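Local coordinates for peptidoglycan-N-acetylmuramic acid deacetylase PdaA (Bacillus subtilis, PDB 1W1A), which removes the acetyl group from N-acetylmuramic acid residues of peptidoglycan, a step toward the muramic delta-lactam of the spore cortex needed for germination, at residues V183-W188 with Y213-V218; L156-G161 with Y176-W181; H118-P123 with D138-E143; T65-Y70 with T90-G95. All blocks are in the same frame, centred on the assembly; numbering follows the deposited sequence.

Contact 1 of 4, residues V183-W188 with Y213-V218; sequences VAFVDW and YLLHTV. With NDG (2-acetamido-2-deoxy-alpha-D-glucopyranose), chain E.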
# COMPACT_ATOMS: atom_id res chain seq x y z
N VAL A 183 5.05 7.36 3.39
CA VAL A 183 4.12 8.33 3.98
C VAL A 183 2.94 7.58 4.59
O VAL A 183 2.30 6.76 3.92
CB VAL A 183 3.56 9.33 2.94
CG1 VAL A 183 2.42 10.16 3.57
CG2 VAL A 183 4.66 10.23 2.42
N ALA A 184 2.67 7.86 5.86
CA ALA A 184 1.57 7.24 6.59
C ALA A 184 1.26 8.12 7.79
O ALA A 184 2.09 8.91 8.22
CB ALA A 184 1.95 5.84 7.06
N PHE A 185 0.04 8.00 8.30
CA PHE A 185 -0.39 8.74 9.47
C PHE A 185 -1.58 7.98 10.06
O PHE A 185 -2.01 6.95 9.50
CB PHE A 185 -0.75 10.20 9.12
CG PHE A 185 -1.67 10.33 7.93
CD1 PHE A 185 -1.16 10.23 6.65
CD2 PHE A 185 -3.03 10.50 8.11
CE1 PHE A 185 -2.02 10.31 5.53
CE2 PHE A 185 -3.89 10.57 7.01
CZ PHE A 185 -3.38 10.48 5.73
N VAL A 186 -2.09 8.44 11.20
CA VAL A 186 -3.18 7.74 11.85
C VAL A 186 -4.55 8.05 11.29
O VAL A 186 -5.25 8.93 11.77
CB VAL A 186 -3.21 8.01 13.38
CG1 VAL A 186 -4.38 7.27 14.02
CG2 VAL A 186 -1.89 7.58 14.03
N ASP A 187 -4.93 7.32 10.25
CA ASP A 187 -6.22 7.51 9.61
C ASP A 187 -6.98 6.19 9.71
O ASP A 187 -7.87 5.89 8.89
CB ASP A 187 -6.03 7.93 8.15
CG ASP A 187 -5.40 6.84 7.28
OD1 ASP A 187 -4.66 5.98 7.80
OD2 ASP A 187 -5.62 6.88 6.05
N TRP A 188 -6.65 5.41 10.75
CA TRP A 188 -7.26 4.11 10.93
C TRP A 188 -7.86 3.84 12.30
O TRP A 188 -8.30 2.72 12.57
CB TRP A 188 -6.23 3.05 10.62
CG TRP A 188 -4.94 3.30 11.34
CD1 TRP A 188 -3.85 3.97 10.87
CD2 TRP A 188 -4.62 2.91 12.68
NE1 TRP A 188 -2.88 4.04 11.84
CE2 TRP A 188 -3.33 3.40 12.96
CE3 TRP A 188 -5.31 2.21 13.68
CZ2 TRP A 188 -2.70 3.20 14.20
CZ3 TRP A 188 -4.69 2.01 14.91
CH2 TRP A 188 -3.39 2.51 15.16
N TYR A 213 2.59 6.61 -0.63
CA TYR A 213 1.60 6.81 0.41
C TYR A 213 0.91 5.52 0.81
O TYR A 213 0.71 4.63 -0.03
CB TYR A 213 0.54 7.81 -0.05
CG TYR A 213 0.97 9.24 -0.03
CD1 TYR A 213 2.27 9.61 -0.37
CD2 TYR A 213 0.06 10.25 0.29
CE1 TYR A 213 2.66 10.93 -0.40
CE2 TYR A 213 0.44 11.59 0.26
CZ TYR A 213 1.74 11.92 -0.08
OH TYR A 213 2.13 13.24 -0.06
N LEU A 214 0.57 5.43 2.09
CA LEU A 214 -0.18 4.31 2.63
C LEU A 214 -1.37 4.95 3.32
O LEU A 214 -1.23 5.62 4.33
CB LEU A 214 0.63 3.51 3.67
CG LEU A 214 -0.30 2.78 4.65
CD1 LEU A 214 -1.11 1.75 3.92
CD2 LEU A 214 0.51 2.12 5.76
N LEU A 215 -2.55 4.73 2.76
CA LEU A 215 -3.76 5.31 3.32
C LEU A 215 -4.77 4.22 3.64
O LEU A 215 -4.65 3.10 3.16
CB LEU A 215 -4.40 6.28 2.32
CG LEU A 215 -3.52 7.41 1.74
CD1 LEU A 215 -4.23 7.99 0.52
CD2 LEU A 215 -3.25 8.50 2.83
N HIS A 216 -5.75 4.57 4.45
CA HIS A 216 -6.82 3.64 4.79
C HIS A 216 -8.05 4.37 4.30
O HIS A 216 -8.01 5.59 4.13
CB HIS A 216 -6.87 3.39 6.31
CG HIS A 216 -5.61 2.78 6.83
ND1 HIS A 216 -4.54 3.54 7.26
CD2 HIS A 216 -5.20 1.49 6.88
CE1 HIS A 216 -3.53 2.74 7.55
NE2 HIS A 216 -3.90 1.49 7.32
N THR A 217 -9.13 3.63 4.06
CA THR A 217 -10.36 4.23 3.55
C THR A 217 -11.49 4.02 4.55
O THR A 217 -12.67 3.90 4.17
CB THR A 217 -10.76 3.57 2.20
OG1 THR A 217 -11.09 2.19 2.43
CG2 THR A 217 -9.62 3.60 1.21
N VAL A 218 -11.14 3.97 5.83
CA VAL A 218 -12.14 3.74 6.87
C VAL A 218 -12.49 4.94 7.74
O VAL A 218 -13.52 4.95 8.40
CB VAL A 218 -11.71 2.57 7.82
CG1 VAL A 218 -11.50 1.30 7.04
CG2 VAL A 218 -10.43 2.93 8.58
C1 NDG E . -2.04 -3.19 9.75
C2 NDG E . -2.63 -2.16 8.79
C3 NDG E . -1.45 -1.51 8.07
C4 NDG E . -0.53 -0.83 9.11
C5 NDG E . -0.13 -1.80 10.25
C6 NDG E . 0.49 -1.04 11.42
C7 NDG E . -4.85 -2.50 7.94
C8 NDG E . -5.80 -3.48 7.27
O5 NDG E . -1.28 -2.52 10.77
O3 NDG E . -1.93 -0.56 7.13
O4 NDG E . 0.66 -0.36 8.47
O6 NDG E . -0.30 0.10 11.76
O7 NDG E . -5.30 -1.52 8.54
N2 NDG E . -3.55 -2.76 7.86
O1 NDG E . -1.17 -4.03 9.05
O HOH W 1 -1.97 6.11 6.98
O HOH W 2 -9.06 6.33 6.62
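Both carboxylate oxygens of Asp187 hold His216: OD1 takes the ring proton of His216 ND1 at 2.5 Å, and OD2 takes the backbone N-H of His216 at 2.8 Å. Each donor arrives on the syn side of its oxygen, roughly 30° out of the carboxylate plane, while OD1 lies nearly in the imidazole plane, so the ring's rotation is fixed. At the far edge of the ring, His216 NE2 is hydrogen-bonded to O3 of the bound N-acetylglucosamine (2.8 Å). This His-carboxylate pair belongs to the active site of the NodB-type deacetylase fold: by similarity His216 is the proton donor and Asp187 raises its pKa. Trp188 covers one face of the imidazole, its CB lying 3.9 Å from the centroid of the His216 ring, with the five-membered ring turned edge-to-face at 67°. Water 2 joins Asp187 O to His216 O, the second bond being weak. Farther back, a single backbone bridge pairs Val183 with Tyr213, Leu214 N donating to Val183 O (2.8 Å). There Val183 CG1, anti to its own N (chi1 171°), sits over the centre of the Tyr213 ring, whose hydroxyl bonds Met203 O. Between these ends, Leu215 CD2 rests obliquely against Phe185 CE1 at 3.5 Å.

Contact 2 of 4, residues L156-G161 with Y176-W181; sequences LRPPRG and YQTVFW. With NDG (2-acetamido-2-deoxy-alpha-D-glucopyranose), chain E.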
# COMPACT_ATOMS: atom_id res chain seq x y z
N LEU A 156 3.16 -7.56 -2.19
CA LEU A 156 2.81 -7.91 -0.84
C LEU A 156 3.19 -6.85 0.16
O LEU A 156 4.26 -6.25 0.09
CB LEU A 156 3.50 -9.22 -0.44
CG LEU A 156 3.55 -9.50 1.07
CD1 LEU A 156 2.19 -9.95 1.57
CD2 LEU A 156 4.60 -10.57 1.35
N ARG A 157 2.28 -6.61 1.10
CA ARG A 157 2.54 -5.69 2.18
C ARG A 157 2.31 -6.55 3.45
O ARG A 157 1.19 -6.96 3.74
CB ARG A 157 1.62 -4.47 2.16
CG ARG A 157 2.14 -3.43 3.16
CD ARG A 157 1.56 -2.06 3.00
NE ARG A 157 2.23 -1.24 2.00
CZ ARG A 157 1.58 -0.30 1.32
NH1 ARG A 157 0.29 -0.11 1.57
NH2 ARG A 157 2.20 0.45 0.41
N PRO A 158 3.39 -6.84 4.18
CA PRO A 158 3.34 -7.65 5.41
C PRO A 158 2.29 -7.20 6.41
O PRO A 158 2.25 -6.02 6.81
CB PRO A 158 4.75 -7.54 5.97
CG PRO A 158 5.59 -7.37 4.74
CD PRO A 158 4.77 -6.39 3.92
N PRO A 159 1.41 -8.12 6.83
CA PRO A 159 0.37 -7.78 7.80
C PRO A 159 0.99 -7.21 9.06
O PRO A 159 1.97 -7.75 9.57
CB PRO A 159 -0.32 -9.11 8.06
CG PRO A 159 -0.17 -9.82 6.77
CD PRO A 159 1.26 -9.52 6.39
N ARG A 160 0.43 -6.10 9.54
CA ARG A 160 0.89 -5.43 10.76
C ARG A 160 2.21 -4.72 10.51
O ARG A 160 2.80 -4.16 11.43
CB ARG A 160 1.04 -6.46 11.89
CG ARG A 160 -0.11 -7.48 11.93
CD ARG A 160 0.09 -8.58 12.95
NE ARG A 160 -0.98 -9.58 12.87
CZ ARG A 160 -1.27 -10.45 13.83
NH1 ARG A 160 -0.58 -10.47 14.97
NH2 ARG A 160 -2.27 -11.32 13.66
N GLY A 161 2.64 -4.73 9.25
CA GLY A 161 3.90 -4.08 8.89
C GLY A 161 5.10 -4.82 9.45
O GLY A 161 6.22 -4.31 9.41
N TYR A 176 6.65 -12.81 -4.84
CA TYR A 176 6.07 -11.54 -4.42
C TYR A 176 7.05 -10.41 -4.26
O TYR A 176 8.18 -10.59 -3.79
CB TYR A 176 5.31 -11.69 -3.11
CG TYR A 176 3.98 -12.38 -3.23
CD1 TYR A 176 3.90 -13.77 -3.19
CD2 TYR A 176 2.80 -11.65 -3.38
CE1 TYR A 176 2.67 -14.43 -3.29
CE2 TYR A 176 1.56 -12.30 -3.48
CZ TYR A 176 1.51 -13.70 -3.44
OH TYR A 176 0.31 -14.37 -3.54
N GLN A 177 6.59 -9.23 -4.63
CA GLN A 177 7.35 -8.00 -4.52
C GLN A 177 6.85 -7.34 -3.24
O GLN A 177 5.67 -6.99 -3.15
CB GLN A 177 7.06 -7.11 -5.72
CG GLN A 177 7.67 -5.72 -5.64
CD GLN A 177 9.18 -5.77 -5.50
OE1 GLN A 177 9.88 -6.19 -6.42
NE2 GLN A 177 9.68 -5.35 -4.35
N THR A 178 7.72 -7.17 -2.25
CA THR A 178 7.29 -6.54 -1.02
C THR A 178 7.37 -5.03 -1.13
O THR A 178 8.42 -4.46 -1.46
CB THR A 178 8.12 -7.02 0.19
OG1 THR A 178 7.76 -8.36 0.50
CG2 THR A 178 7.83 -6.15 1.42
N VAL A 179 6.24 -4.40 -0.84
CA VAL A 179 6.12 -2.97 -0.93
C VAL A 179 5.78 -2.34 0.42
O VAL A 179 4.73 -2.63 0.99
CB VAL A 179 4.98 -2.58 -1.91
CG1 VAL A 179 4.88 -1.06 -2.01
CG2 VAL A 179 5.21 -3.22 -3.28
N PHE A 180 6.67 -1.49 0.92
CA PHE A 180 6.42 -0.78 2.16
C PHE A 180 5.85 0.60 1.81
O PHE A 180 5.09 0.72 0.85
CB PHE A 180 7.70 -0.68 2.98
CG PHE A 180 8.16 -2.00 3.53
CD1 PHE A 180 7.39 -2.67 4.47
CD2 PHE A 180 9.32 -2.61 3.06
CE1 PHE A 180 7.76 -3.94 4.92
CE2 PHE A 180 9.69 -3.87 3.51
CZ PHE A 180 8.91 -4.54 4.43
N TRP A 181 6.20 1.63 2.57
CA TRP A 181 5.67 2.96 2.30
C TRP A 181 6.58 4.04 2.84
O TRP A 181 7.47 3.78 3.64
CB TRP A 181 4.27 3.09 2.92
CG TRP A 181 4.26 2.90 4.40
CD1 TRP A 181 4.29 3.86 5.35
CD2 TRP A 181 4.23 1.64 5.09
NE1 TRP A 181 4.29 3.29 6.61
CE2 TRP A 181 4.26 1.93 6.47
CE3 TRP A 181 4.19 0.30 4.68
CZ2 TRP A 181 4.25 0.92 7.45
CZ3 TRP A 181 4.18 -0.70 5.65
CH2 TRP A 181 4.21 -0.38 7.02
C1 NDG E . -2.04 -3.19 9.75
C2 NDG E . -2.63 -2.16 8.79
C3 NDG E . -1.45 -1.51 8.07
C4 NDG E . -0.53 -0.83 9.11
C5 NDG E . -0.13 -1.80 10.25
C6 NDG E . 0.49 -1.04 11.42
C7 NDG E . -4.85 -2.50 7.94
C8 NDG E . -5.80 -3.48 7.27
O5 NDG E . -1.28 -2.52 10.77
O3 NDG E . -1.93 -0.56 7.13
O4 NDG E . 0.66 -0.36 8.47
O6 NDG E . -0.30 0.10 11.76
O7 NDG E . -5.30 -1.52 8.54
N2 NDG E . -3.55 -2.76 7.86
O1 NDG E . -1.17 -4.03 9.05
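Leu156 pairs in parallel with Thr178, its N bonding Gln177 O (2.7 Å) and its O accepting Val179 N, a two-stranded parallel patch that leads into the sugar-binding loop of the NodB-type deacetylase domain. Just beyond it, Arg157 reaches across with CG anti to the backbone N (chi1 -169°) and a bend at chi3, which bring its guanidinium edge to two successive carbonyls. NE donates to Val179 O at 3.0 Å and NH2 to Phe180 O at 2.9 Å, both acceptors tilted some 20° from the guanidinium plane. NH2 also bonds Thr65 OG1, and NH1 forms a salt bridge with Asp67, the proton acceptor by similarity. Trp181 CB lies over one face of the group, while its indole stands nearly upright to it, the planes 78° apart. An alanine at Arg157 would probably deprive Val179 O and Phe180 O of these side-chain donors and leave the Asp67 carboxylate without its charged mate and freer to turn. Pro158 CD packs against both Thr178 CG2 and Phe180 CE1, 4.0 Å from each. Gly161, with positive phi, brings its CA to the rim of Trp181, where a CB would be tight. In the intervening turn, Arg160 N donates to O1 of the bound sugar at 2.7 Å.

Contact 3 of 4, residues H118-P123 with D138-E143; sequences HSFHHP and DSVNEE. With CD (cadmium ion), chain C; NDG (2-acetamido-2-deoxy-alpha-D-glucopyranose), chain E.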
# COMPACT_ATOMS: atom_id res chain seq x y z
N HIS A 118 -2.40 -8.56 1.28
CA HIS A 118 -2.21 -8.19 2.67
C HIS A 118 -2.48 -9.43 3.54
O HIS A 118 -2.81 -9.33 4.72
CB HIS A 118 -3.15 -7.03 3.04
CG HIS A 118 -2.66 -6.19 4.18
ND1 HIS A 118 -1.33 -6.07 4.50
CD2 HIS A 118 -3.33 -5.41 5.06
CE1 HIS A 118 -1.19 -5.25 5.52
NE2 HIS A 118 -2.39 -4.83 5.88
N SER A 119 -2.33 -10.60 2.90
CA SER A 119 -2.52 -11.92 3.50
C SER A 119 -3.99 -12.20 3.79
O SER A 119 -4.79 -11.28 3.97
CB SER A 119 -1.72 -12.08 4.79
OG SER A 119 -2.43 -11.56 5.90
N PHE A 120 -4.34 -13.49 3.86
CA PHE A 120 -5.72 -13.85 4.09
C PHE A 120 -6.28 -13.56 5.47
O PHE A 120 -7.35 -12.97 5.58
CB PHE A 120 -5.95 -15.33 3.74
CG PHE A 120 -7.41 -15.68 3.58
CD1 PHE A 120 -8.20 -15.95 4.69
CD2 PHE A 120 -8.00 -15.68 2.32
CE1 PHE A 120 -9.56 -16.21 4.55
CE2 PHE A 120 -9.37 -15.93 2.16
CZ PHE A 120 -10.15 -16.20 3.28
N HIS A 121 -5.56 -13.96 6.52
CA HIS A 121 -6.02 -13.74 7.90
C HIS A 121 -5.31 -12.58 8.58
O HIS A 121 -5.53 -12.32 9.76
CB HIS A 121 -5.81 -15.00 8.76
CG HIS A 121 -6.57 -16.19 8.28
ND1 HIS A 121 -6.01 -17.17 7.49
CD2 HIS A 121 -7.87 -16.54 8.44
CE1 HIS A 121 -6.93 -18.07 7.18
NE2 HIS A 121 -8.06 -17.71 7.75
N HIS A 122 -4.44 -11.89 7.84
CA HIS A 122 -3.69 -10.77 8.39
C HIS A 122 -2.87 -11.15 9.62
O HIS A 122 -2.82 -10.41 10.61
CB HIS A 122 -4.64 -9.61 8.72
CG HIS A 122 -3.95 -8.29 8.88
ND1 HIS A 122 -3.61 -7.77 10.11
CD2 HIS A 122 -3.48 -7.42 7.96
CE1 HIS A 122 -2.96 -6.63 9.94
NE2 HIS A 122 -2.87 -6.39 8.64
N PRO A 123 -2.20 -12.31 9.58
CA PRO A 123 -1.39 -12.75 10.72
C PRO A 123 0.03 -12.15 10.73
O PRO A 123 0.40 -11.38 9.84
CB PRO A 123 -1.34 -14.25 10.52
CG PRO A 123 -1.13 -14.32 9.02
CD PRO A 123 -2.14 -13.30 8.49
N ASP A 138 -1.62 -17.13 -1.31
CA ASP A 138 -2.36 -17.64 -2.46
C ASP A 138 -3.86 -17.67 -2.29
O ASP A 138 -4.59 -17.55 -3.28
CB ASP A 138 -1.89 -19.04 -2.86
CG ASP A 138 -2.68 -19.60 -4.05
OD1 ASP A 138 -3.61 -20.42 -3.86
OD2 ASP A 138 -2.39 -19.20 -5.20
N SER A 139 -4.35 -17.82 -1.06
CA SER A 139 -5.79 -17.88 -0.85
C SER A 139 -6.42 -16.53 -1.12
O SER A 139 -7.59 -16.44 -1.49
CB SER A 139 -6.12 -18.38 0.55
OG SER A 139 -5.30 -17.79 1.53
N VAL A 140 -5.65 -15.45 -0.96
CA VAL A 140 -6.21 -14.14 -1.25
C VAL A 140 -6.35 -14.05 -2.77
O VAL A 140 -7.40 -13.64 -3.27
CB VAL A 140 -5.32 -12.98 -0.72
CG1 VAL A 140 -5.79 -11.66 -1.30
CG2 VAL A 140 -5.40 -12.92 0.82
N ASN A 141 -5.31 -14.48 -3.50
CA ASN A 141 -5.33 -14.44 -4.97
C ASN A 141 -6.46 -15.30 -5.52
O ASN A 141 -7.14 -14.91 -6.47
CB ASN A 141 -4.01 -14.93 -5.56
CG ASN A 141 -2.85 -14.02 -5.24
OD1 ASN A 141 -2.98 -12.79 -5.28
ND2 ASN A 141 -1.70 -14.61 -4.93
N GLU A 142 -6.66 -16.46 -4.90
CA GLU A 142 -7.71 -17.40 -5.28
C GLU A 142 -9.08 -16.72 -5.26
O GLU A 142 -9.83 -16.81 -6.23
CB GLU A 142 -7.69 -18.57 -4.29
CG GLU A 142 -8.78 -19.62 -4.48
CD GLU A 142 -8.54 -20.53 -5.66
OE1 GLU A 142 -7.39 -20.65 -6.12
OE2 GLU A 142 -9.51 -21.15 -6.12
N GLU A 143 -9.40 -16.05 -4.16
CA GLU A 143 -10.67 -15.34 -4.01
C GLU A 143 -10.80 -14.15 -4.97
O GLU A 143 -11.86 -13.92 -5.55
CB GLU A 143 -10.82 -14.84 -2.58
CG GLU A 143 -10.72 -15.92 -1.52
CD GLU A 143 -11.88 -16.91 -1.58
OE1 GLU A 143 -11.94 -17.82 -0.72
OE2 GLU A 143 -12.74 -16.78 -2.48
CD CD C . -10.18 -19.27 7.59
C1 NDG E . -2.04 -3.19 9.75
C2 NDG E . -2.63 -2.16 8.79
C3 NDG E . -1.45 -1.51 8.07
C4 NDG E . -0.53 -0.83 9.11
C5 NDG E . -0.13 -1.80 10.25
C6 NDG E . 0.49 -1.04 11.42
C7 NDG E . -4.85 -2.50 7.94
C8 NDG E . -5.80 -3.48 7.27
O5 NDG E . -1.28 -2.52 10.77
O3 NDG E . -1.93 -0.56 7.13
O4 NDG E . 0.66 -0.36 8.47
O6 NDG E . -0.30 0.10 11.76
O7 NDG E . -5.30 -1.52 8.54
N2 NDG E . -3.55 -2.76 7.86
O1 NDG E . -1.17 -4.03 9.05
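Phe120 is the main residue that the loop 118-123 lays on helix 130-148: its CB is 3.4 Å from Ser139 OG, and the edge of its ring meets Glu143 CG at 3.9 Å. Val140 CG2 fills the angle behind it, 3.3 Å from Phe120 N. With CG anti to the backbone N (chi1 -164°), the Phe120 ring extends over this helix face, and its edge, at CD1, points onto the face of the neighbouring His121 imidazole, whose NE2 binds a cadmium ion at 2.6 Å. Ser139 OG itself bonds Asp135 O. The loop carries the two histidines of the metal site of NodB-type deacetylases, His118 and His122, which in this crystal hold N-acetylglucosamine instead. Sugar N2 donates its amide N-H almost straight to His118 NE2 (3.1 Å, 172°). Sugar O1 is hydrogen-bonded to His122 NE2 at 2.9 Å. His122 CD2 sits over a face of the His118 ring, whose ND1 is fixed by Arg157 O. A leucine at His118 would probably cost the divalent metal one of its ligands and leave both the sugar N2 and Arg157 O without this partner. Within the loop, Ser119 OG donates to His118 O and accepts a weak bond from His122 N, while the backbone of Phe120 bonds that of Glu136.

Contact 4 of 4, residues T65-Y70 with T90-G95; sequences TFDNGY and TFFVTG. With NDG (2-acetamido-2-deoxy-alpha-D-glucopyranose), chain E.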
# COMPACT_ATOMS: atom_id res chain seq x y z
N THR A 65 -1.18 4.00 -2.35
CA THR A 65 -1.44 2.62 -1.98
C THR A 65 -2.38 2.67 -0.78
O THR A 65 -2.35 3.62 0.00
CB THR A 65 -0.15 1.85 -1.53
OG1 THR A 65 0.11 2.11 -0.14
CG2 THR A 65 1.06 2.26 -2.36
N PHE A 66 -3.19 1.64 -0.65
CA PHE A 66 -4.13 1.54 0.45
C PHE A 66 -4.04 0.15 1.09
O PHE A 66 -3.64 -0.80 0.43
CB PHE A 66 -5.56 1.76 -0.05
CG PHE A 66 -5.76 3.05 -0.78
CD1 PHE A 66 -5.38 3.19 -2.12
CD2 PHE A 66 -6.37 4.13 -0.14
CE1 PHE A 66 -5.61 4.39 -2.81
CE2 PHE A 66 -6.61 5.33 -0.82
CZ PHE A 66 -6.23 5.46 -2.15
N ASP A 67 -4.39 0.05 2.37
CA ASP A 67 -4.44 -1.23 3.07
C ASP A 67 -5.92 -1.37 3.41
O ASP A 67 -6.51 -0.45 3.98
CB ASP A 67 -3.63 -1.22 4.37
CG ASP A 67 -2.12 -1.29 4.14
OD1 ASP A 67 -1.69 -1.48 2.98
OD2 ASP A 67 -1.36 -1.14 5.12
N ASN A 68 -6.52 -2.49 3.05
CA ASN A 68 -7.94 -2.68 3.31
C ASN A 68 -8.22 -3.94 4.10
O ASN A 68 -8.14 -5.04 3.56
CB ASN A 68 -8.68 -2.69 1.98
CG ASN A 68 -8.57 -1.36 1.26
OD1 ASN A 68 -9.45 -0.49 1.39
ND2 ASN A 68 -7.47 -1.17 0.55
N GLY A 69 -8.55 -3.77 5.38
CA GLY A 69 -8.82 -4.90 6.24
C GLY A 69 -10.31 -5.16 6.36
O GLY A 69 -10.73 -6.29 6.50
N TYR A 70 -11.09 -4.08 6.33
CA TYR A 70 -12.55 -4.16 6.42
C TYR A 70 -13.12 -2.87 5.83
O TYR A 70 -12.40 -1.90 5.57
CB TYR A 70 -13.01 -4.32 7.87
CG TYR A 70 -12.59 -3.20 8.78
CD1 TYR A 70 -11.33 -3.19 9.37
CD2 TYR A 70 -13.42 -2.11 8.99
CE1 TYR A 70 -10.92 -2.12 10.15
CE2 TYR A 70 -13.02 -1.04 9.76
CZ TYR A 70 -11.77 -1.05 10.33
OH TYR A 70 -11.37 0.02 11.10
N THR A 90 -3.27 1.27 -5.57
CA THR A 90 -2.86 -0.11 -5.34
C THR A 90 -3.42 -0.43 -3.96
O THR A 90 -2.97 0.12 -2.96
CB THR A 90 -1.34 -0.28 -5.38
OG1 THR A 90 -0.85 0.06 -6.69
CG2 THR A 90 -0.94 -1.71 -5.06
N PHE A 91 -4.43 -1.30 -3.94
CA PHE A 91 -5.10 -1.67 -2.70
C PHE A 91 -4.65 -3.02 -2.20
O PHE A 91 -4.82 -4.05 -2.88
CB PHE A 91 -6.62 -1.71 -2.92
CG PHE A 91 -7.21 -0.42 -3.42
CD1 PHE A 91 -7.17 -0.09 -4.78
CD2 PHE A 91 -7.81 0.47 -2.53
CE1 PHE A 91 -7.73 1.10 -5.25
CE2 PHE A 91 -8.38 1.66 -2.99
CZ PHE A 91 -8.34 1.97 -4.35
N PHE A 92 -4.07 -3.03 -1.00
CA PHE A 92 -3.61 -4.26 -0.38
C PHE A 92 -4.75 -4.80 0.46
O PHE A 92 -5.06 -4.26 1.52
CB PHE A 92 -2.38 -3.98 0.47
CG PHE A 92 -1.14 -3.71 -0.34
CD1 PHE A 92 -0.31 -4.75 -0.74
CD2 PHE A 92 -0.81 -2.41 -0.72
CE1 PHE A 92 0.82 -4.51 -1.50
CE2 PHE A 92 0.32 -2.15 -1.49
CZ PHE A 92 1.14 -3.20 -1.88
N VAL A 93 -5.37 -5.88 -0.02
CA VAL A 93 -6.51 -6.47 0.67
C VAL A 93 -6.22 -7.74 1.47
O VAL A 93 -5.27 -8.48 1.18
CB VAL A 93 -7.64 -6.80 -0.33
CG1 VAL A 93 -8.02 -5.55 -1.13
CG2 VAL A 93 -7.19 -7.92 -1.27
N THR A 94 -7.07 -7.97 2.46
CA THR A 94 -6.96 -9.16 3.31
C THR A 94 -8.05 -10.14 2.87
O THR A 94 -8.89 -9.80 2.03
CB THR A 94 -7.16 -8.81 4.79
OG1 THR A 94 -8.49 -8.29 4.98
CG2 THR A 94 -6.14 -7.75 5.22
N GLY A 95 -8.04 -11.34 3.44
CA GLY A 95 -9.03 -12.34 3.09
C GLY A 95 -10.44 -11.91 3.46
O GLY A 95 -11.39 -12.06 2.66
C1 NDG E . -2.04 -3.19 9.75
C2 NDG E . -2.63 -2.16 8.79
C3 NDG E . -1.45 -1.51 8.07
C4 NDG E . -0.53 -0.83 9.11
C5 NDG E . -0.13 -1.80 10.25
C6 NDG E . 0.49 -1.04 11.42
C7 NDG E . -4.85 -2.50 7.94
C8 NDG E . -5.80 -3.48 7.27
O5 NDG E . -1.28 -2.52 10.77
O3 NDG E . -1.93 -0.56 7.13
O4 NDG E . 0.66 -0.36 8.47
O6 NDG E . -0.30 0.10 11.76
O7 NDG E . -5.30 -1.52 8.54
N2 NDG E . -3.55 -2.76 7.86
O1 NDG E . -1.17 -4.03 9.05
O HOH W 3 -9.09 -8.46 7.94
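Phe66 O receives the backbone N-H of Phe92 in the shortest and straightest bond across these strands, 2.7 Å with an N-H...O angle of 173°. Phe66 N to Thr90 O and Asn68 N to Phe92 O continue the pattern of neighbouring parallel strands joined through helix 75-84, a right-handed beta-alpha-beta unit of the barrel-like NodB-type deacetylase fold. On the face turned to helix 75-84, Phe66 and Phe91 lie side by side with planes 12° apart but slid, so that Phe66 CD1 meets Phe91 CE2 at 3.5 Å near the rim of each ring. The amide of Asn68 follows in the same row, its ND2 at the edge of the Phe91 ring, 3.5 Å from CD2. The other face carries Thr65, Asp67 and Phe92. Asp67, by similarity the proton acceptor, sets OD1 3.6 Å from Phe92 CB, its carboxylate nearly perpendicular to that ring; Arg157 holds the same oxygen in a salt bridge. At the strand ends, Thr94 takes the N-cap position of helix 95-100, and its N makes only a weak bond to Asn68 O. Gly69 brings its N to 3.3 Å from C8, the acetyl methyl of the bound sugar, where a side chain would clash.

How the contacts relate
From the N terminus, contact 4 comes first, closing the crossover through helix 75-84 by pairing strands 61-68 and 90-93. Contact 3 then folds the loop after strand 114-117 onto helix 130-148, contact 2 closes the excursion through helix 165-173, and contact 1 closes the one through helix 196-205. The four follow one another in series; none nests or crosses. Strand 61-68 lies beside 211-215, so contacts 4 and 1 share a sheet, with Tyr213 O bonded to Thr65 OG1. His118 N on Val93 O joins contacts 3 and 4, and Arg160 NE on His122 O joins 2 and 3. All four surround the same bound N-acetylglucosamine.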